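Local structure of NmrA family protein (Shigella flexneri 2a, 3QVO) at residues A80-A85 with A105-A110; K118-V123 with D156-S161. The protein is of unknown function but, as an NmrA-family protein with a Rossmann fold, probably binds NAD(P). All blocks are in the same frame, centred on the assembly; numbering follows the deposited sequence.

In the fold
From the N terminus, the chain lays down strands 24-29, 49-55 and 69-73 before it reaches helix 79-86. It then runs through strand 91-95 into helix 101-114, where contact 1 closes a loop by bringing 105-110 against 80-85. Strand 119-123 follows directly and opens contact 2, which closes when helix 149-159 returns to cover it, after an excursion that includes the unmodelled residues 128-143. The two contacts lie in series, neither nested nor crossed, with centres about 13 Å apart. They meet through Ala105 on Phe122 and through Asn106 and Ile109 on Ala157, so helices 79-86, 101-114 and 149-159 form one continuous layer over the sheet.

Contact 1: A80-A85 with A105-A110; sequences AALKQA and ANSVIA
Leu82 reaches from helix 79-86 toward helix 101-114 and touches Ser107 and Val108 there, and the buried surface between 80-85 and 105-110 is correspondingly small. The apolar part of the contact is made by a single branch of the leucine. With CG anti to the backbone N (chi1 180°), the side chain stretches away from its own helix, and its CD2 methyl arrives over the backbone of the other one. This methyl lies 4.1 Å from Val108 CA and, more loosely, 4.4 Å from the CG2 methyl of Val108. Leu82 and Val108 also both touch Leu29 of strand 24-29, so Leu29 is packed against by both helices.

The polar neighbourhood of the same methyl comes from Ser107. Leu82 CD2 stands 3.6 Å from Ser107 OG and 3.6 Å from Ser107 O, packing against the serine without any polar bond between them. The hydroxyl hydrogen-bonds Val76 O, in the chain just before helix 79-86, and makes a weak bond with ND1 of His79, the first residue of that helix. A buried OG is thereby given partners, and helix 101-114 gains a polar tie to the start of helix 79-86 and the chain leading into it.

Within each helix the main chain keeps its regular bonds, such as Gln84 N to Ala80 O. Lys83, next in sequence to Leu82 and modelled only to CB, belongs with Gln87 and Cys115 to the pocket that holds 5-mercapto-2-nitro-benzoic acid. Adjacent helices packed on one face of the parallel part of the sheet, on successive beta-alpha connections, belong to the Rossmann fold.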
ATOM      1  N   ALA A  80      16.741  11.841  -1.311  1.00 55.21           N
ATOM      2  CA  ALA A  80      17.475  11.963  -0.058  1.00 55.57           C
ATOM      3  C   ALA A  80      16.542  11.751   1.169  1.00 55.01           C
ATOM      4  O   ALA A  80      16.884  11.028   2.085  1.00 54.75           O
ATOM      5  CB  ALA A  80      18.182  13.312   0.029  1.00 56.46           C
ATOM      6  N   ALA A  81      15.341  12.329   1.159  1.00 55.08           N
ATOM      7  CA  ALA A  81      14.488  12.237   2.312  1.00 53.60           C
ATOM      8  C   ALA A  81      14.027  10.798   2.463  1.00 53.30           C
ATOM      9  O   ALA A  81      13.937  10.267   3.575  1.00 53.21           O
ATOM     10  CB  ALA A  81      13.326  13.160   2.167  1.00 53.53           C
ATOM     11  N   LEU A  82      13.678  10.191   1.339  1.00 53.45           N
ATOM     12  CA  LEU A  82      13.180   8.842   1.307  1.00 52.55           C
ATOM     13  C   LEU A  82      14.234   7.862   1.791  1.00 52.11           C
ATOM     14  O   LEU A  82      13.952   7.067   2.653  1.00 52.38           O
ATOM     15  CB  LEU A  82      12.678   8.493  -0.095  1.00 52.94           C
ATOM     16  CG  LEU A  82      12.127   7.054  -0.229  1.00 53.20           C
ATOM     17  CD1 LEU A  82      10.953   6.848   0.645  1.00 53.01           C
ATOM     18  CD2 LEU A  82      11.821   6.725  -1.668  1.00 52.73           C
ATOM     19  N   LYS A  83      15.469   7.973   1.329  1.00 53.93           N
ATOM     20  CA  LYS A  83      16.561   7.133   1.865  1.00 54.31           C
ATOM     21  C   LYS A  83      16.705   7.310   3.369  1.00 55.11           C
ATOM     22  O   LYS A  83      16.837   6.331   4.109  1.00 54.84           O
ATOM     23  CB  LYS A  83      17.894   7.368   1.160  1.00 54.67           C
ATOM     24  N   GLN A  84      16.655   8.537   3.867  1.00 57.10           N
ATOM     25  CA  GLN A  84      16.788   8.699   5.348  1.00 57.72           C
ATOM     26  C   GLN A  84      15.743   7.909   6.094  1.00 56.41           C
ATOM     27  O   GLN A  84      16.031   7.297   7.132  1.00 56.78           O
ATOM     28  CB  GLN A  84      16.623  10.132   5.783  1.00 59.34           C
ATOM     29  CG  GLN A  84      17.496  11.128   5.043  1.00 63.76           C
ATOM     30  CD  GLN A  84      18.868  11.220   5.622  1.00 69.15           C
ATOM     31  OE1 GLN A  84      19.376  10.268   6.222  1.00 71.24           O
ATOM     32  NE2 GLN A  84      19.485  12.372   5.453  1.00 75.81           N
ATOM     33  N   ALA A  85      14.515   7.975   5.583  1.00 54.23           N
ATOM     34  CA  ALA A  85      13.379   7.346   6.225  1.00 52.64           C
ATOM     35  C   ALA A  85      13.436   5.824   6.091  1.00 52.30           C
ATOM     36  O   ALA A  85      12.858   5.080   6.906  1.00 53.34           O
ATOM     37  CB  ALA A  85      12.074   7.867   5.597  1.00 51.10           C
ATOM     38  N   ALA A 105       7.269   4.722  -8.031  1.00 52.42           N
ATOM     39  CA  ALA A 105       7.610   3.313  -7.729  1.00 51.13           C
ATOM     40  C   ALA A 105       9.114   3.084  -7.923  1.00 51.47           C
ATOM     41  O   ALA A 105       9.718   2.431  -7.130  1.00 50.51           O
ATOM     42  CB  ALA A 105       6.843   2.328  -8.612  1.00 50.02           C
ATOM     43  N   ASN A 106       9.696   3.581  -9.010  1.00 53.54           N
ATOM     44  CA  ASN A 106      11.128   3.399  -9.270  1.00 54.08           C
ATOM     45  C   ASN A 106      11.954   3.953  -8.101  1.00 54.50           C
ATOM     46  O   ASN A 106      12.985   3.374  -7.693  1.00 56.17           O
ATOM     47  CB  ASN A 106      11.543   4.118 -10.540  1.00 55.87           C
ATOM     48  CG  ASN A 106      11.128   3.395 -11.812  1.00 57.70           C
ATOM     49  OD1 ASN A 106      10.719   2.241 -11.773  1.00 58.38           O
ATOM     50  ND2 ASN A 106      11.258   4.084 -12.965  1.00 53.75           N
ATOM     51  N   SER A 107      11.490   5.051  -7.528  1.00 53.98           N
ATOM     52  CA  SER A 107      12.193   5.687  -6.445  1.00 53.37           C
ATOM     53  C   SER A 107      12.105   4.834  -5.172  1.00 51.38           C
ATOM     54  O   SER A 107      13.088   4.718  -4.427  1.00 50.58           O
ATOM     55  CB  SER A 107      11.655   7.105  -6.239  1.00 54.33           C
ATOM     56  OG  SER A 107      12.238   7.738  -5.129  1.00 57.68           O
ATOM     57  N   VAL A 108      10.966   4.185  -4.957  1.00 50.11           N
ATOM     58  CA  VAL A 108      10.821   3.368  -3.807  1.00 48.59           C
ATOM     59  C   VAL A 108      11.726   2.143  -3.948  1.00 49.38           C
ATOM     60  O   VAL A 108      12.408   1.750  -2.999  1.00 48.06           O
ATOM     61  CB  VAL A 108       9.343   2.997  -3.537  1.00 49.52           C
ATOM     62  CG1 VAL A 108       9.192   1.949  -2.405  1.00 42.91           C
ATOM     63  CG2 VAL A 108       8.542   4.262  -3.189  1.00 47.45           C
ATOM     64  N   ILE A 109      11.768   1.563  -5.133  1.00 49.78           N
ATOM     65  CA  ILE A 109      12.527   0.324  -5.328  1.00 49.83           C
ATOM     66  C   ILE A 109      14.028   0.586  -5.069  1.00 50.37           C
ATOM     67  O   ILE A 109      14.708  -0.183  -4.363  1.00 50.99           O
ATOM     68  CB  ILE A 109      12.302  -0.174  -6.735  1.00 51.00           C
ATOM     69  CG1 ILE A 109      10.864  -0.721  -6.891  1.00 49.45           C
ATOM     70  CG2 ILE A 109      13.320  -1.214  -7.134  1.00 51.11           C
ATOM     71  CD1 ILE A 109      10.404  -0.783  -8.389  1.00 50.27           C
ATOM     72  N   ALA A 110      14.523   1.661  -5.668  1.00 50.39           N
ATOM     73  CA  ALA A 110      15.892   2.122  -5.538  1.00 50.75           C
ATOM     74  C   ALA A 110      16.271   2.363  -4.076  1.00 50.72           C
ATOM     75  O   ALA A 110      17.320   1.957  -3.651  1.00 51.20           O
ATOM     76  CB  ALA A 110      16.085   3.388  -6.310  1.00 50.45           C
TER

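Contact 2: K118-V123 with D156-S161; sequences KRLIFV and DAIEAS
Ile158 of helix 149-159 sets its side chain down on strand 119-123, with its terminal methyl over the ring of Phe122 and its CG1 against Leu120. The methyl CD1 approaches one face of the aromatic ring as a CH-pi contact, 3.5 Å from the centroid of the Phe122 ring and 16° off the ring normal. It is displaced toward the rim on the CG side, where Ile158 CD1 comes within 3.4 Å of Phe122 CG. The two side chains cross at a slant, and the aromatic plane receives the end of the aliphatic chain.

Leu120 meets the isoleucine differently. Its side chain runs at about a right angle to that of Ile158, and the touch is lighter, with Leu120 CD2 lying 4.2 Å from Ile158 CG1. Two residues apart on the strand, Leu120 and Phe122 both point toward the helix. Ile158 places CG1 beside its backbone N (chi1 -71°), and the extended continuation to CD1 brings the methyl to the ring. Ile158 also rests on Tyr165 and Ile167 of the adjoining strand 164-174, so it spans two strands.

At the end of helix 149-159, Ile158 O accepts a bond from the N of Ser161, which lies just beyond it. Ser161 OG also bonds Ile158 O, but at a short 2.5 Å, which leaves its detail less certain. Ser161 OG bonds Leu163 N as well, tying the helix end to the approach to strand 164-174. On the other side of the strand, Ile121 and Val123 pack on helix 197-209, completing the alpha-beta-alpha sandwich of a Rossmann-fold domain.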
ATOM      1  N   LYS A 118      13.799  -5.444   1.831  1.00 56.95           N
ATOM      2  CA  LYS A 118      13.271  -6.383   0.847  1.00 57.54           C
ATOM      3  C   LYS A 118      11.746  -6.425   0.675  1.00 55.73           C
ATOM      4  O   LYS A 118      11.270  -6.782  -0.401  1.00 55.55           O
ATOM      5  CB  LYS A 118      13.708  -7.800   1.228  1.00 60.63           C
ATOM      6  CG  LYS A 118      15.177  -8.093   1.060  1.00 65.85           C
ATOM      7  CD  LYS A 118      15.547  -9.463   1.626  1.00 72.67           C
ATOM      8  CE  LYS A 118      17.035  -9.824   1.323  1.00 77.85           C
ATOM      9  NZ  LYS A 118      18.006  -8.745   1.772  1.00 77.98           N
ATOM     10  N   ARG A 119      10.993  -6.167   1.749  1.00 54.33           N
ATOM     11  CA  ARG A 119       9.564  -6.476   1.789  1.00 53.76           C
ATOM     12  C   ARG A 119       8.701  -5.262   1.522  1.00 52.24           C
ATOM     13  O   ARG A 119       8.730  -4.296   2.315  1.00 51.32           O
ATOM     14  CB  ARG A 119       9.188  -7.105   3.137  1.00 55.02           C
ATOM     15  CG  ARG A 119       7.798  -7.724   3.134  1.00 55.40           C
ATOM     16  CD  ARG A 119       7.745  -8.991   2.339  1.00 57.07           C
ATOM     17  NE  ARG A 119       6.423  -9.599   2.393  1.00 58.14           N
ATOM     18  CZ  ARG A 119       5.437  -9.389   1.530  1.00 57.61           C
ATOM     19  NH1 ARG A 119       4.300 -10.005   1.708  1.00 62.82           N
ATOM     20  NH2 ARG A 119       5.584  -8.613   0.472  1.00 57.51           N
ATOM     21  N   LEU A 120       7.942  -5.320   0.414  1.00 52.04           N
ATOM     22  CA  LEU A 120       7.105  -4.229  -0.071  1.00 50.92           C
ATOM     23  C   LEU A 120       5.663  -4.640  -0.256  1.00 52.13           C
ATOM     24  O   LEU A 120       5.362  -5.672  -0.886  1.00 52.93           O
ATOM     25  CB  LEU A 120       7.641  -3.734  -1.428  1.00 51.21           C
ATOM     26  CG  LEU A 120       6.851  -2.653  -2.194  1.00 51.10           C
ATOM     27  CD1 LEU A 120       6.838  -1.288  -1.429  1.00 47.40           C
ATOM     28  CD2 LEU A 120       7.401  -2.508  -3.608  1.00 47.98           C
ATOM     29  N   ILE A 121       4.756  -3.832   0.296  1.00 52.52           N
ATOM     30  CA  ILE A 121       3.308  -3.968   0.067  1.00 52.30           C
ATOM     31  C   ILE A 121       2.916  -2.705  -0.668  1.00 52.99           C
ATOM     32  O   ILE A 121       3.126  -1.601  -0.153  1.00 52.65           O
ATOM     33  CB  ILE A 121       2.516  -4.079   1.393  1.00 52.47           C
ATOM     34  CG1 ILE A 121       3.045  -5.251   2.214  1.00 53.72           C
ATOM     35  CG2 ILE A 121       1.033  -4.249   1.105  1.00 50.74           C
ATOM     36  CD1 ILE A 121       2.517  -5.330   3.655  1.00 54.85           C
ATOM     37  N   PHE A 122       2.427  -2.848  -1.898  1.00 53.68           N
ATOM     38  CA  PHE A 122       2.229  -1.711  -2.763  1.00 54.16           C
ATOM     39  C   PHE A 122       0.795  -1.719  -3.321  1.00 55.56           C
ATOM     40  O   PHE A 122       0.372  -2.667  -4.023  1.00 55.12           O
ATOM     41  CB  PHE A 122       3.259  -1.745  -3.887  1.00 54.10           C
ATOM     42  CG  PHE A 122       3.474  -0.402  -4.612  1.00 55.13           C
ATOM     43  CD1 PHE A 122       2.610   0.032  -5.579  1.00 58.85           C
ATOM     44  CD2 PHE A 122       4.586   0.385  -4.348  1.00 55.23           C
ATOM     45  CE1 PHE A 122       2.845   1.241  -6.260  1.00 59.81           C
ATOM     46  CE2 PHE A 122       4.819   1.586  -5.005  1.00 54.73           C
ATOM     47  CZ  PHE A 122       3.956   2.015  -5.952  1.00 58.41           C
ATOM     48  N   VAL A 123       0.069  -0.658  -2.993  1.00 56.08           N
ATOM     49  CA  VAL A 123      -1.338  -0.514  -3.386  1.00 57.37           C
ATOM     50  C   VAL A 123      -1.424   0.237  -4.654  1.00 58.66           C
ATOM     51  O   VAL A 123      -0.885   1.344  -4.754  1.00 58.96           O
ATOM     52  CB  VAL A 123      -2.179   0.204  -2.326  1.00 57.74           C
ATOM     53  CG1 VAL A 123      -3.669   0.333  -2.820  1.00 59.37           C
ATOM     54  CG2 VAL A 123      -2.135  -0.582  -1.042  1.00 55.60           C
ATOM     55  N   ASP A 156       4.838  -3.324 -13.346  1.00 61.22           N
ATOM     56  CA  ASP A 156       5.874  -4.060 -14.045  1.00 62.20           C
ATOM     57  C   ASP A 156       7.242  -3.858 -13.380  1.00 61.46           C
ATOM     58  O   ASP A 156       8.046  -4.787 -13.316  1.00 62.60           O
ATOM     59  CB  ASP A 156       5.992  -3.600 -15.511  1.00 65.14           C
ATOM     60  CG  ASP A 156       4.765  -3.948 -16.389  1.00 67.74           C
ATOM     61  OD1 ASP A 156       3.813  -4.673 -15.977  1.00 69.30           O
ATOM     62  OD2 ASP A 156       4.761  -3.449 -17.527  1.00 71.28           O
ATOM     63  N   ALA A 157       7.531  -2.639 -12.932  1.00 60.25           N
ATOM     64  CA  ALA A 157       8.800  -2.350 -12.319  1.00 59.65           C
ATOM     65  C   ALA A 157       8.893  -3.153 -11.011  1.00 58.65           C
ATOM     66  O   ALA A 157       9.923  -3.744 -10.714  1.00 60.06           O
ATOM     67  CB  ALA A 157       8.983  -0.834 -12.082  1.00 58.55           C
ATOM     68  N   ILE A 158       7.807  -3.182 -10.241  1.00 56.67           N
ATOM     69  CA  ILE A 158       7.772  -3.932  -8.999  1.00 54.85           C
ATOM     70  C   ILE A 158       7.988  -5.410  -9.283  1.00 56.33           C
ATOM     71  O   ILE A 158       8.879  -6.021  -8.681  1.00 56.02           O
ATOM     72  CB  ILE A 158       6.504  -3.635  -8.239  1.00 53.88           C
ATOM     73  CG1 ILE A 158       6.578  -2.210  -7.679  1.00 53.22           C
ATOM     74  CG2 ILE A 158       6.242  -4.652  -7.136  1.00 53.33           C
ATOM     75  CD1 ILE A 158       5.256  -1.664  -7.246  1.00 54.61           C
ATOM     76  N   GLU A 159       7.275  -5.959 -10.277  1.00 57.15           N
ATOM     77  CA  GLU A 159       7.427  -7.386 -10.608  1.00 58.62           C
ATOM     78  C   GLU A 159       8.795  -7.787 -11.095  1.00 59.90           C
ATOM     79  O   GLU A 159       9.150  -8.951 -10.985  1.00 60.40           O
ATOM     80  CB  GLU A 159       6.362  -7.863 -11.605  1.00 60.22           C
ATOM     81  CG  GLU A 159       4.962  -7.805 -11.023  1.00 58.58           C
ATOM     82  CD  GLU A 159       3.879  -8.273 -11.996  1.00 64.37           C
ATOM     83  OE1 GLU A 159       3.986  -8.014 -13.225  1.00 68.07           O
ATOM     84  OE2 GLU A 159       2.890  -8.887 -11.530  1.00 65.26           O
ATOM     85  N   ALA A 160       9.572  -6.824 -11.599  1.00 60.42           N
ATOM     86  CA  ALA A 160      10.894  -7.090 -12.127  1.00 61.70           C
ATOM     87  C   ALA A 160      11.970  -6.677 -11.148  1.00 60.59           C
ATOM     88  O   ALA A 160      13.123  -6.717 -11.486  1.00 62.83           O
ATOM     89  CB  ALA A 160      11.105  -6.357 -13.463  1.00 62.74           C
ATOM     90  N   SER A 161      11.605  -6.328  -9.930  1.00 58.70           N
ATOM     91  CA  SER A 161      12.545  -5.729  -8.997  1.00 57.48           C
ATOM     92  C   SER A 161      13.415  -6.694  -8.208  1.00 58.16           C
ATOM     93  O   SER A 161      14.414  -6.272  -7.648  1.00 57.76           O
ATOM     94  CB  SER A 161      11.793  -4.879  -7.992  1.00 56.00           C
ATOM     95  OG  SER A 161      10.926  -5.676  -7.229  1.00 54.91           O
TER